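Local structure of C-domain type II peptide synthetase (Streptomyces globisporus, 4ZNM) at residues A51-G56 with S111-R116; E101-G106 with E118-E123; T318-C323 with R327-R332. The protein is a condensation-domain protein of the type II peptide synthetase kind, built on the two-lobed fold of that family. All blocks are in the same frame, centred on the assembly; numbering follows the deposited sequence.

Interaction 1: A51-G56 with S111-R116; sequences AWRLTG and SERVRR
R53 reaches from the strand to the helix and lays its guanidinium beside R113 and V114. The touching across the segments is van der Waals contact between a guanidinium and aliphatic groups. R113 CB lies over one face of the R53 guanidinium, and R53 NH1 is 3.9 Å from R113 CD. On the other arm, R53 NH2 approaches V114 CG2 obliquely at 4.1 Å. R53 leaves the strand with CG anti to its N (chi1 -171°) and then bends at chi2 (74°); its chain crosses that of R113 at about a right angle.

No hydrogen bond joins the two segments directly; the charges meet through acids nearby. R53 NH1 and R113 NH1 are 5.0 Å apart, and both form salt bridges to D148 OD2, a carboxylate that probably lets the two guanidinium groups lie so close together. E110 also pairs with R53. R113 NH1 also pairs with D145, while D107 meets its NH2 and the carbonyl of V108 accepts from its NE. Along the helix, E112 OE2 accepts from R116 NE at 3.0 Å in a nearly straight bond (173°), lying in the plane of the R116 guanidinium.

Strand 47-55 runs between strands 148-156 and 388-392 in the mixed six-stranded sheet. R53 points to helix 110-125, whereas its neighbours W52 and L54 pack on helix 162-180. The contact joins the first turns of helix 110-125 to the last part of the strand.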
ATOM      1  N   ALA A  51       8.854  -9.046   2.560  1.00 19.97           N
ATOM      2  CA  ALA A  51       9.961  -9.994   2.667  1.00 21.61           C
ATOM      3  C   ALA A  51      11.278  -9.264   2.772  1.00 20.71           C
ATOM      4  O   ALA A  51      11.493  -8.251   2.085  1.00 23.44           O
ATOM      5  CB  ALA A  51       9.981 -10.911   1.472  1.00 22.78           C
ATOM      6  N   TRP A  52      12.153  -9.816   3.613  1.00 20.19           N
ATOM      7  CA  TRP A  52      13.491  -9.292   3.854  1.00 20.31           C
ATOM      8  C   TRP A  52      14.513 -10.399   3.661  1.00 19.94           C
ATOM      9  O   TRP A  52      14.326 -11.515   4.184  1.00 19.54           O
ATOM     10  CB  TRP A  52      13.581  -8.757   5.267  1.00 23.02           C
ATOM     11  CG  TRP A  52      12.853  -7.499   5.487  1.00 22.02           C
ATOM     12  CD1 TRP A  52      13.377  -6.251   5.468  1.00 28.39           C
ATOM     13  CD2 TRP A  52      11.465  -7.350   5.759  1.00 20.47           C
ATOM     14  NE1 TRP A  52      12.410  -5.334   5.720  1.00 24.91           N
ATOM     15  CE2 TRP A  52      11.220  -5.980   5.895  1.00 26.93           C
ATOM     16  CE3 TRP A  52      10.408  -8.243   5.889  1.00 27.79           C
ATOM     17  CZ2 TRP A  52       9.954  -5.470   6.166  1.00 28.78           C
ATOM     18  CZ3 TRP A  52       9.153  -7.752   6.159  1.00 29.38           C
ATOM     19  CH2 TRP A  52       8.931  -6.369   6.302  1.00 29.06           C
ATOM     20  N   ARG A  53      15.589 -10.104   2.946  1.00 19.82           N
ATOM     21  CA  ARG A  53      16.724 -11.026   2.833  1.00 20.63           C
ATOM     22  C   ARG A  53      17.615 -10.836   4.055  1.00 24.36           C
ATOM     23  O   ARG A  53      18.057  -9.693   4.322  1.00 25.86           O
ATOM     24  CB  ARG A  53      17.496 -10.743   1.528  1.00 23.24           C
ATOM     25  CG  ARG A  53      18.571 -11.744   1.158  1.00 28.51           C
ATOM     26  CD  ARG A  53      18.010 -13.056   0.628  1.00 26.83           C
ATOM     27  NE  ARG A  53      19.096 -13.907   0.215  1.00 27.69           N
ATOM     28  CZ  ARG A  53      19.579 -13.990  -1.015  1.00 36.91           C
ATOM     29  NH1 ARG A  53      20.626 -14.762  -1.237  1.00 30.46           N
ATOM     30  NH2 ARG A  53      19.033 -13.312  -2.017  1.00 36.21           N
ATOM     31  N   LEU A  54      17.872 -11.923   4.791  1.00 23.58           N
ATOM     32  CA  LEU A  54      18.698 -11.882   6.027  1.00 23.10           C
ATOM     33  C   LEU A  54      20.052 -12.549   5.846  1.00 24.13           C
ATOM     34  O   LEU A  54      20.114 -13.680   5.403  1.00 21.84           O
ATOM     35  CB  LEU A  54      17.993 -12.570   7.200  1.00 23.49           C
ATOM     36  CG  LEU A  54      16.569 -12.120   7.528  1.00 28.03           C
ATOM     37  CD1 LEU A  54      16.026 -12.922   8.746  1.00 23.04           C
ATOM     38  CD2 LEU A  54      16.543 -10.666   7.812  1.00 26.77           C
ATOM     39  N   THR A  55      21.124 -11.834   6.176  1.00 23.17           N
ATOM     40  CA  THR A  55      22.488 -12.339   6.104  1.00 26.75           C
ATOM     41  C   THR A  55      23.042 -12.433   7.516  1.00 26.74           C
ATOM     42  O   THR A  55      23.066 -11.430   8.230  1.00 21.73           O
ATOM     43  CB  THR A  55      23.396 -11.416   5.244  1.00 27.40           C
ATOM     44  OG1 THR A  55      22.766 -11.209   3.966  1.00 29.47           O
ATOM     45  CG2 THR A  55      24.799 -12.015   5.063  1.00 32.08           C
ATOM     46  N   GLY A  56      23.459 -13.633   7.915  1.00 22.36           N
ATOM     47  CA  GLY A  56      23.998 -13.848   9.242  1.00 25.98           C
ATOM     48  C   GLY A  56      23.324 -15.032   9.882  1.00 25.54           C
ATOM     49  O   GLY A  56      22.332 -15.530   9.372  1.00 22.90           O
ATOM     50  N   SER A 111      20.855 -17.134  -7.982  1.00 39.17           N
ATOM     51  CA  SER A 111      19.648 -16.830  -8.762  1.00 42.72           C
ATOM     52  C   SER A 111      18.473 -17.713  -8.297  1.00 46.54           C
ATOM     53  O   SER A 111      17.316 -17.290  -8.279  1.00 43.42           O
ATOM     54  CB  SER A 111      19.877 -17.000 -10.261  1.00 49.66           C
ATOM     55  OG  SER A 111      20.171 -18.338 -10.598  1.00 61.96           O
ATOM     56  N   GLU A 112      18.761 -18.941  -7.908  1.00 44.45           N
ATOM     57  CA  GLU A 112      17.688 -19.802  -7.460  1.00 40.70           C
ATOM     58  C   GLU A 112      17.147 -19.333  -6.096  1.00 42.18           C
ATOM     59  O   GLU A 112      15.961 -19.531  -5.802  1.00 43.70           O
ATOM     60  CB  GLU A 112      18.165 -21.247  -7.396  1.00 44.54           C
ATOM     61  CG  GLU A 112      17.065 -22.259  -7.080  1.00 58.21           C
ATOM     62  CD  GLU A 112      15.976 -22.302  -8.146  1.00 68.11           C
ATOM     63  OE1 GLU A 112      16.241 -21.913  -9.308  1.00 70.26           O
ATOM     64  OE2 GLU A 112      14.846 -22.716  -7.810  1.00 74.84           O
ATOM     65  N   ARG A 113      18.002 -18.692  -5.291  1.00 37.46           N
ATOM     66  CA  ARG A 113      17.598 -18.117  -3.994  1.00 32.26           C
ATOM     67  C   ARG A 113      16.621 -16.930  -4.098  1.00 32.33           C
ATOM     68  O   ARG A 113      15.659 -16.836  -3.325  1.00 27.69           O
ATOM     69  CB  ARG A 113      18.841 -17.688  -3.209  1.00 29.82           C
ATOM     70  CG  ARG A 113      19.630 -18.910  -2.689  1.00 31.02           C
ATOM     71  CD  ARG A 113      20.727 -18.593  -1.716  1.00 29.90           C
ATOM     72  NE  ARG A 113      21.594 -19.773  -1.564  1.00 27.87           N
ATOM     73  CZ  ARG A 113      22.434 -19.963  -0.557  1.00 29.74           C
ATOM     74  NH1 ARG A 113      22.578 -19.030   0.376  1.00 30.37           N
ATOM     75  NH2 ARG A 113      23.136 -21.090  -0.478  1.00 35.71           N
ATOM     76  N   VAL A 114      16.869 -16.023  -5.034  1.00 30.77           N
ATOM     77  CA  VAL A 114      16.006 -14.851  -5.204  1.00 39.44           C
ATOM     78  C   VAL A 114      14.622 -15.328  -5.642  1.00 39.68           C
ATOM     79  O   VAL A 114      13.581 -14.805  -5.231  1.00 31.41           O
ATOM     80  CB  VAL A 114      16.570 -13.883  -6.228  1.00 49.51           C
ATOM     81  CG1 VAL A 114      15.776 -12.582  -6.211  1.00 51.84           C
ATOM     82  CG2 VAL A 114      18.043 -13.621  -5.960  1.00 63.51           C
ATOM     83  N   ARG A 115      14.664 -16.345  -6.490  1.00 36.64           N
ATOM     84  CA  ARG A 115      13.505 -16.963  -7.071  1.00 38.17           C
ATOM     85  C   ARG A 115      12.709 -17.686  -6.002  1.00 34.86           C
ATOM     86  O   ARG A 115      11.495 -17.512  -5.916  1.00 33.40           O
ATOM     87  CB  ARG A 115      13.963 -17.920  -8.173  1.00 40.46           C
ATOM     88  CG  ARG A 115      12.902 -18.709  -8.898  1.00 63.95           C
ATOM     89  CD  ARG A 115      13.602 -19.734  -9.800  1.00 93.99           C
ATOM     90  NE  ARG A 115      12.690 -20.645 -10.490  1.00111.48           N
ATOM     91  CZ  ARG A 115      12.180 -21.757  -9.957  1.00113.45           C
ATOM     92  NH1 ARG A 115      12.472 -22.106  -8.706  1.00 95.82           N
ATOM     93  NH2 ARG A 115      11.365 -22.521 -10.677  1.00130.00           N
ATOM     94  N   ARG A 116      13.378 -18.493  -5.178  1.00 26.05           N
ATOM     95  CA  ARG A 116      12.660 -19.249  -4.175  1.00 29.35           C
ATOM     96  C   ARG A 116      12.161 -18.281  -3.106  1.00 28.31           C
ATOM     97  O   ARG A 116      11.097 -18.490  -2.558  1.00 30.81           O
ATOM     98  CB  ARG A 116      13.512 -20.376  -3.587  1.00 29.28           C
ATOM     99  CG  ARG A 116      13.577 -21.596  -4.527  1.00 38.02           C
ATOM    100  CD  ARG A 116      14.335 -22.790  -3.919  1.00 48.17           C
ATOM    101  NE  ARG A 116      14.782 -23.728  -4.951  1.00 44.27           N
ATOM    102  CZ  ARG A 116      15.256 -24.949  -4.724  1.00 50.01           C
ATOM    103  NH1 ARG A 116      15.355 -25.426  -3.487  1.00 51.78           N
ATOM    104  NH2 ARG A 116      15.641 -25.695  -5.748  1.00 53.28           N
TER

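Interaction 2: E101-G106 with E118-E123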
ATOM      1  N   GLU A 101       6.994 -20.033  11.774  1.00 17.47           N
ATOM      2  CA  GLU A 101       7.144 -21.173  10.882  1.00 21.16           C
ATOM      3  C   GLU A 101       8.501 -21.062  10.168  1.00 19.58           C
ATOM      4  O   GLU A 101       8.862 -19.985   9.698  1.00 21.93           O
ATOM      5  CB  GLU A 101       6.016 -21.243   9.860  1.00 21.84           C
ATOM      6  CG  GLU A 101       6.223 -22.403   8.880  1.00 30.78           C
ATOM      7  CD  GLU A 101       5.144 -22.435   7.772  1.00 41.59           C
ATOM      8  OE1 GLU A 101       4.237 -21.565   7.798  1.00 41.08           O
ATOM      9  OE2 GLU A 101       5.225 -23.329   6.888  1.00 45.01           O
ATOM     10  N   VAL A 102       9.231 -22.174  10.088  1.00 18.50           N
ATOM     11  CA  VAL A 102      10.515 -22.198   9.383  1.00 20.09           C
ATOM     12  C   VAL A 102      10.482 -23.252   8.287  1.00 20.10           C
ATOM     13  O   VAL A 102       9.961 -24.346   8.485  1.00 22.92           O
ATOM     14  CB  VAL A 102      11.697 -22.474  10.338  1.00 22.06           C
ATOM     15  CG1 VAL A 102      13.032 -22.319   9.602  1.00 18.17           C
ATOM     16  CG2 VAL A 102      11.682 -21.510  11.515  1.00 21.82           C
ATOM     17  N   ARG A 103      11.084 -22.928   7.141  1.00 19.07           N
ATOM     18  CA  ARG A 103      11.198 -23.870   6.060  1.00 19.92           C
ATOM     19  C   ARG A 103      12.633 -23.916   5.587  1.00 20.11           C
ATOM     20  O   ARG A 103      13.337 -22.891   5.565  1.00 21.93           O
ATOM     21  CB  ARG A 103      10.328 -23.504   4.901  1.00 20.91           C
ATOM     22  CG  ARG A 103       8.902 -23.379   5.268  1.00 25.57           C
ATOM     23  CD  ARG A 103       8.141 -23.175   4.048  1.00 34.07           C
ATOM     24  NE  ARG A 103       6.798 -22.798   4.390  1.00 32.20           N
ATOM     25  CZ  ARG A 103       5.847 -22.638   3.492  1.00 38.58           C
ATOM     26  NH1 ARG A 103       6.119 -22.888   2.201  1.00 36.31           N
ATOM     27  NH2 ARG A 103       4.641 -22.262   3.902  1.00 32.84           N
ATOM     28  N   ASP A 104      13.049 -25.104   5.190  1.00 20.47           N
ATOM     29  CA  ASP A 104      14.379 -25.295   4.621  1.00 23.07           C
ATOM     30  C   ASP A 104      14.210 -25.148   3.090  1.00 28.10           C
ATOM     31  O   ASP A 104      13.738 -26.067   2.425  1.00 30.83           O
ATOM     32  CB  ASP A 104      14.935 -26.661   5.013  1.00 31.92           C
ATOM     33  CG  ASP A 104      15.271 -26.783   6.529  1.00 36.47           C
ATOM     34  OD1 ASP A 104      15.538 -25.749   7.207  1.00 33.23           O
ATOM     35  OD2 ASP A 104      15.292 -27.941   7.037  1.00 40.18           O
ATOM     36  N   LEU A 105      14.531 -23.982   2.546  1.00 22.12           N
ATOM     37  CA  LEU A 105      14.352 -23.707   1.093  1.00 26.48           C
ATOM     38  C   LEU A 105      15.433 -24.343   0.192  1.00 31.22           C
ATOM     39  O   LEU A 105      15.236 -24.508  -1.008  1.00 35.46           O
ATOM     40  CB  LEU A 105      14.331 -22.210   0.835  1.00 24.05           C
ATOM     41  CG  LEU A 105      13.198 -21.416   1.485  1.00 28.46           C
ATOM     42  CD1 LEU A 105      13.232 -19.992   0.927  1.00 27.27           C
ATOM     43  CD2 LEU A 105      11.840 -22.044   1.227  1.00 29.46           C
ATOM     44  N   GLY A 106      16.572 -24.685   0.771  1.00 25.48           N
ATOM     45  CA  GLY A 106      17.584 -25.425   0.057  1.00 32.08           C
ATOM     46  C   GLY A 106      18.854 -24.631  -0.141  1.00 30.62           C
ATOM     47  O   GLY A 106      18.823 -23.428  -0.319  1.00 23.40           O
ATOM     48  N   GLU A 118      10.995 -15.202  -3.776  1.00 26.39           N
ATOM     49  CA  GLU A 118       9.784 -14.634  -4.345  1.00 30.79           C
ATOM     50  C   GLU A 118       8.638 -15.626  -4.294  1.00 29.92           C
ATOM     51  O   GLU A 118       7.522 -15.251  -4.026  1.00 24.69           O
ATOM     52  CB  GLU A 118      10.004 -14.206  -5.794  1.00 31.27           C
ATOM     53  CG  GLU A 118      10.441 -12.788  -5.947  1.00 48.67           C
ATOM     54  CD  GLU A 118      10.043 -12.224  -7.290  1.00 65.27           C
ATOM     55  OE1 GLU A 118      10.941 -11.768  -8.039  1.00 74.22           O
ATOM     56  OE2 GLU A 118       8.826 -12.231  -7.582  1.00 65.49           O
ATOM     57  N   GLU A 119       8.919 -16.891  -4.572  1.00 27.91           N
ATOM     58  CA  GLU A 119       7.914 -17.934  -4.456  1.00 28.03           C
ATOM     59  C   GLU A 119       7.394 -18.080  -3.031  1.00 21.61           C
ATOM     60  O   GLU A 119       6.205 -18.259  -2.825  1.00 23.84           O
ATOM     61  CB  GLU A 119       8.478 -19.259  -4.940  1.00 31.97           C
ATOM     62  CG  GLU A 119       8.678 -19.268  -6.451  1.00 46.19           C
ATOM     63  CD  GLU A 119       9.504 -20.444  -6.965  1.00 69.89           C
ATOM     64  OE1 GLU A 119       9.729 -20.493  -8.194  1.00 79.18           O
ATOM     65  OE2 GLU A 119       9.929 -21.306  -6.157  1.00 73.17           O
ATOM     66  N   LEU A 120       8.262 -17.990  -2.040  1.00 24.98           N
ATOM     67  CA  LEU A 120       7.784 -18.063  -0.680  1.00 23.94           C
ATOM     68  C   LEU A 120       6.890 -16.861  -0.409  1.00 19.83           C
ATOM     69  O   LEU A 120       5.788 -17.003   0.126  1.00 22.76           O
ATOM     70  CB  LEU A 120       8.952 -18.119   0.305  1.00 23.44           C
ATOM     71  CG  LEU A 120       8.542 -18.248   1.768  1.00 25.54           C
ATOM     72  CD1 LEU A 120       7.677 -19.519   1.981  1.00 29.01           C
ATOM     73  CD2 LEU A 120       9.756 -18.260   2.668  1.00 27.65           C
ATOM     74  N   LEU A 121       7.346 -15.674  -0.795  1.00 23.15           N
ATOM     75  CA  LEU A 121       6.532 -14.467  -0.570  1.00 21.97           C
ATOM     76  C   LEU A 121       5.118 -14.652  -1.174  1.00 19.53           C
ATOM     77  O   LEU A 121       4.088 -14.400  -0.524  1.00 21.18           O
ATOM     78  CB  LEU A 121       7.254 -13.245  -1.153  1.00 24.97           C
ATOM     79  CG  LEU A 121       6.524 -11.907  -1.098  1.00 28.54           C
ATOM     80  CD1 LEU A 121       6.103 -11.569   0.313  1.00 33.27           C
ATOM     81  CD2 LEU A 121       7.388 -10.798  -1.656  1.00 30.17           C
ATOM     82  N   ASN A 122       5.058 -15.140  -2.402  1.00 26.54           N
ATOM     83  CA  ASN A 122       3.783 -15.250  -3.090  1.00 22.31           C
ATOM     84  C   ASN A 122       2.897 -16.277  -2.440  1.00 26.07           C
ATOM     85  O   ASN A 122       1.681 -16.093  -2.350  1.00 25.14           O
ATOM     86  CB  ASN A 122       3.988 -15.645  -4.547  1.00 28.96           C
ATOM     87  CG  ASN A 122       4.037 -14.452  -5.458  1.00 39.22           C
ATOM     88  OD1 ASN A 122       4.336 -13.342  -5.022  1.00 43.79           O
ATOM     89  ND2 ASN A 122       3.741 -14.668  -6.721  1.00 41.48           N
ATOM     90  N   GLU A 123       3.509 -17.372  -1.999  1.00 22.62           N
ATOM     91  CA  GLU A 123       2.742 -18.434  -1.362  1.00 28.96           C
ATOM     92  C   GLU A 123       2.138 -17.902  -0.075  1.00 20.26           C
ATOM     93  O   GLU A 123       0.965 -18.120   0.199  1.00 26.85           O
ATOM     94  CB  GLU A 123       3.615 -19.667  -1.067  1.00 33.55           C
ATOM     95  CG  GLU A 123       2.800 -20.779  -0.424  1.00 42.63           C
ATOM     96  CD  GLU A 123       3.653 -21.886   0.137  1.00 50.95           C
ATOM     97  OE1 GLU A 123       4.787 -22.067  -0.352  1.00 40.71           O
ATOM     98  OE2 GLU A 123       3.183 -22.576   1.068  1.00 57.77           O
TER
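E123 OE2 is gripped twice by the guanidinium of R103: NH2 of R103 donates to it at 3.2 Å, and NH1 adds a weak bond. The other oxygen, OE1 of E123, takes R103 NH1 at 3.0 Å. The arginine therefore meets the carboxylate end-on, NH1 chiefly to OE1 and NH2 to OE2, with the weak NH1 bond to OE2 crossing between them. The fit is not coplanar. Both oxygens lie near the plane of the guanidinium, but the carboxylate is turned 51° from it, so R103 NH2 meets E123 OE2 from above the carboxylate plane.

A second acid comes from the same strand. E101 OE2 accepts from R103 NE at 3.0 Å, again from above its own plane, and more weakly from NH2. With an acid at two parts of its edge, the guanidinium has little freedom to turn about CD-NE. Its chain runs extended from CG to NE toward the helix, and E123, likewise extended, comes from the opposite direction.

L120 supplies the apolar half. Its CD1 sits over one face of the R103 guanidinium, 3.7 Å from NH1 and offset toward the rim, while CD2 of L120 packs on CD1 of L105 at 4.3 Å. L120 and R103 also touch V140 on strand 137-143, the parallel neighbour of edge strand 101-104. Helix 110-125 is the crossover between these two strands, a beta-alpha-beta unit.

E101 OE2 and E123 OE2 stay 6.2 Å apart. The arginine between them probably makes it favourable to keep both acids charged, although a crystal neighbour also touches E101 and R103 and may influence their conformations.

Interaction 3: T318-C323 with R327-R332; sequences TDLSGC and REVVLR
R332 leaves the helix with CG anti to its carbonyl carbon (chi1 -70°) and then runs extended to NE, which carries its guanidinium along the loop as far as S321 and C323. There NH1 of R332 donates twice: to D319 O at 2.9 Å with an angle of 148°, and to S321 O at 3.0 Å, almost straight at 171°. Both acceptors lie near the guanidinium plane, but the donor stands well above the carbonyl plane of S321. One nitrogen thus ties the carbonyl at the strand's end to one within the turn.

The sulfur of C323 sits over one face of the same guanidinium, offset toward the rim, with SG 3.4 Å from R332 NH1. It also packs on V329 CG2 at 3.8 Å. At the other end of the arginine, T318 CG2 rests on R332 CB at 3.7 Å. L320 meets V329 CG1 more loosely, and V329 also touches A274 on helix 268-284. The carboxylate of E328 passes close to the C323 backbone and bonds to the N of A324.

The loop has its own bracing. D319 OD1 receives S321 OG at 2.8 Å and S321 N at 3.0 Å from the same face of its carboxylate, the second of these bonds forming an Asx turn. L320 to C323 then make a type II beta turn, with G322 at its third position, where the positive phi suits glycine. Together they form a compact strand-turn-helix connection, bringing helix 326-335 of the condensation domain back against the end of strand 312-319.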
ATOM      1  N   THR A 318      -7.385  16.979 -11.975  1.00 25.87           N
ATOM      2  CA  THR A 318      -6.598  17.835 -12.861  1.00 27.91           C
ATOM      3  C   THR A 318      -7.284  17.999 -14.203  1.00 28.38           C
ATOM      4  O   THR A 318      -7.841  17.041 -14.763  1.00 29.73           O
ATOM      5  CB  THR A 318      -5.195  17.253 -13.096  1.00 30.93           C
ATOM      6  OG1 THR A 318      -4.603  16.950 -11.839  1.00 30.93           O
ATOM      7  CG2 THR A 318      -4.289  18.248 -13.831  1.00 36.05           C
ATOM      8  N   ASP A 319      -7.222  19.218 -14.718  1.00 33.48           N
ATOM      9  CA  ASP A 319      -7.800  19.556 -16.013  1.00 30.08           C
ATOM     10  C   ASP A 319      -6.707  19.584 -17.040  1.00 29.23           C
ATOM     11  O   ASP A 319      -5.832  20.445 -16.980  1.00 33.92           O
ATOM     12  CB  ASP A 319      -8.492  20.906 -15.963  1.00 38.84           C
ATOM     13  CG  ASP A 319      -9.176  21.263 -17.284  1.00 46.54           C
ATOM     14  OD1 ASP A 319      -9.224  20.406 -18.194  1.00 49.24           O
ATOM     15  OD2 ASP A 319      -9.673  22.400 -17.397  1.00 53.25           O
ATOM     16  N   LEU A 320      -6.756  18.639 -17.965  1.00 29.10           N
ATOM     17  CA  LEU A 320      -5.721  18.454 -18.970  1.00 30.57           C
ATOM     18  C   LEU A 320      -6.060  19.204 -20.253  1.00 38.03           C
ATOM     19  O   LEU A 320      -5.311  19.133 -21.234  1.00 33.22           O
ATOM     20  CB  LEU A 320      -5.546  16.976 -19.304  1.00 36.38           C
ATOM     21  CG  LEU A 320      -4.548  16.170 -18.461  1.00 47.87           C
ATOM     22  CD1 LEU A 320      -4.947  16.116 -16.993  1.00 54.87           C
ATOM     23  CD2 LEU A 320      -4.458  14.786 -19.047  1.00 46.87           C
ATOM     24  N   SER A 321      -7.200  19.882 -20.277  1.00 38.40           N
ATOM     25  CA  SER A 321      -7.610  20.550 -21.500  1.00 41.49           C
ATOM     26  C   SER A 321      -6.692  21.732 -21.792  1.00 38.90           C
ATOM     27  O   SER A 321      -6.418  22.567 -20.917  1.00 34.06           O
ATOM     28  CB  SER A 321      -9.055  21.020 -21.425  1.00 42.30           C
ATOM     29  OG  SER A 321      -9.213  22.077 -20.495  1.00 48.80           O
ATOM     30  N   GLY A 322      -6.237  21.798 -23.040  1.00 38.92           N
ATOM     31  CA  GLY A 322      -5.386  22.883 -23.481  1.00 42.35           C
ATOM     32  C   GLY A 322      -3.902  22.654 -23.205  1.00 31.01           C
ATOM     33  O   GLY A 322      -3.086  23.512 -23.543  1.00 40.07           O
ATOM     34  N   CYS A 323      -3.566  21.528 -22.570  1.00 36.43           N
ATOM     35  CA  CYS A 323      -2.176  21.086 -22.417  1.00 35.50           C
ATOM     36  C   CYS A 323      -1.433  20.948 -23.741  1.00 38.00           C
ATOM     37  O   CYS A 323      -1.912  20.299 -24.661  1.00 41.91           O
ATOM     38  CB  CYS A 323      -2.118  19.740 -21.713  1.00 41.40           C
ATOM     39  SG  CYS A 323      -2.092  19.898 -19.948  1.00 39.97           S
ATOM     40  N   ARG A 327       5.123  17.997 -20.298  1.00 29.43           N
ATOM     41  CA  ARG A 327       5.651  18.828 -19.222  1.00 31.19           C
ATOM     42  C   ARG A 327       4.550  19.633 -18.554  1.00 31.45           C
ATOM     43  O   ARG A 327       4.534  19.788 -17.325  1.00 30.44           O
ATOM     44  CB  ARG A 327       6.749  19.768 -19.732  1.00 34.73           C
ATOM     45  CG  ARG A 327       7.389  20.602 -18.617  1.00 34.04           C
ATOM     46  CD  ARG A 327       8.465  21.512 -19.131  1.00 37.26           C
ATOM     47  NE  ARG A 327       9.500  20.778 -19.856  1.00 38.20           N
ATOM     48  CZ  ARG A 327      10.456  20.062 -19.268  1.00 38.64           C
ATOM     49  NH1 ARG A 327      10.513  19.970 -17.943  1.00 41.03           N
ATOM     50  NH2 ARG A 327      11.348  19.435 -20.019  1.00 34.64           N
ATOM     51  N   GLU A 328       3.612  20.135 -19.344  1.00 29.49           N
ATOM     52  CA  GLU A 328       2.504  20.900 -18.773  1.00 32.81           C
ATOM     53  C   GLU A 328       1.570  19.997 -17.955  1.00 30.57           C
ATOM     54  O   GLU A 328       1.028  20.425 -16.940  1.00 28.63           O
ATOM     55  CB  GLU A 328       1.720  21.628 -19.878  1.00 39.05           C
ATOM     56  CG  GLU A 328       2.448  22.829 -20.402  1.00 44.33           C
ATOM     57  CD  GLU A 328       1.727  23.559 -21.548  1.00 44.10           C
ATOM     58  OE1 GLU A 328       0.502  23.369 -21.746  1.00 35.93           O
ATOM     59  OE2 GLU A 328       2.416  24.333 -22.257  1.00 44.50           O
ATOM     60  N   VAL A 329       1.384  18.745 -18.365  1.00 27.72           N
ATOM     61  CA  VAL A 329       0.582  17.820 -17.543  1.00 28.51           C
ATOM     62  C   VAL A 329       1.231  17.665 -16.156  1.00 29.95           C
ATOM     63  O   VAL A 329       0.547  17.708 -15.119  1.00 27.76           O
ATOM     64  CB  VAL A 329       0.411  16.441 -18.207  1.00 30.33           C
ATOM     65  CG1 VAL A 329      -0.411  15.524 -17.310  1.00 32.01           C
ATOM     66  CG2 VAL A 329      -0.327  16.561 -19.542  1.00 28.64           C
ATOM     67  N   VAL A 330       2.553  17.492 -16.137  1.00 25.80           N
ATOM     68  CA  VAL A 330       3.270  17.276 -14.883  1.00 28.03           C
ATOM     69  C   VAL A 330       3.145  18.523 -14.004  1.00 29.36           C
ATOM     70  O   VAL A 330       2.927  18.426 -12.792  1.00 27.30           O
ATOM     71  CB  VAL A 330       4.757  16.913 -15.134  1.00 31.35           C
ATOM     72  CG1 VAL A 330       5.492  16.664 -13.815  1.00 44.58           C
ATOM     73  CG2 VAL A 330       4.859  15.681 -15.997  1.00 27.74           C
ATOM     74  N   LEU A 331       3.263  19.700 -14.604  1.00 30.89           N
ATOM     75  CA  LEU A 331       3.200  20.927 -13.821  1.00 34.91           C
ATOM     76  C   LEU A 331       1.805  21.125 -13.214  1.00 30.65           C
ATOM     77  O   LEU A 331       1.692  21.522 -12.058  1.00 32.25           O
ATOM     78  CB  LEU A 331       3.581  22.125 -14.675  1.00 42.60           C
ATOM     79  CG  LEU A 331       5.056  22.180 -15.080  1.00 52.04           C
ATOM     80  CD1 LEU A 331       5.242  23.302 -16.068  1.00 61.10           C
ATOM     81  CD2 LEU A 331       6.005  22.357 -13.897  1.00 48.27           C
ATOM     82  N   ARG A 332       0.754  20.820 -13.975  1.00 27.10           N
ATOM     83  CA  ARG A 332      -0.615  20.871 -13.444  1.00 30.77           C
ATOM     84  C   ARG A 332      -0.801  19.847 -12.340  1.00 24.94           C
ATOM     85  O   ARG A 332      -1.441  20.122 -11.334  1.00 24.77           O
ATOM     86  CB  ARG A 332      -1.616  20.659 -14.552  1.00 30.32           C
ATOM     87  CG  ARG A 332      -1.640  21.883 -15.487  1.00 30.67           C
ATOM     88  CD  ARG A 332      -2.647  21.708 -16.580  1.00 33.20           C
ATOM     89  NE  ARG A 332      -2.473  22.710 -17.619  1.00 31.25           N
ATOM     90  CZ  ARG A 332      -3.292  22.871 -18.651  1.00 37.15           C
ATOM     91  NH1 ARG A 332      -4.354  22.084 -18.787  1.00 30.36           N
ATOM     92  NH2 ARG A 332      -3.034  23.805 -19.564  1.00 37.49           N
TER

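Overall arrangement
Interactions 1 and 2 are successive parts of one seam: both use helix 110-125 and both reach the six-stranded sheet, with centres 9 Å apart. They touch directly, R116 NH1 lying 2.6 Å from L105 O in a probable hydrogen bond, and A51 CB packing on L121 CD2. In sequence their segments alternate. Interaction 3 is separate, later in the chain, with its centre 43 Å from that of interaction 1 and 46 Å from that of interaction 2; the nearest atoms remain about 30 and 29 Å away. S130, E133 and P135, which bind a sodium ion, follow helix 110-125 on the way to strand 137-143.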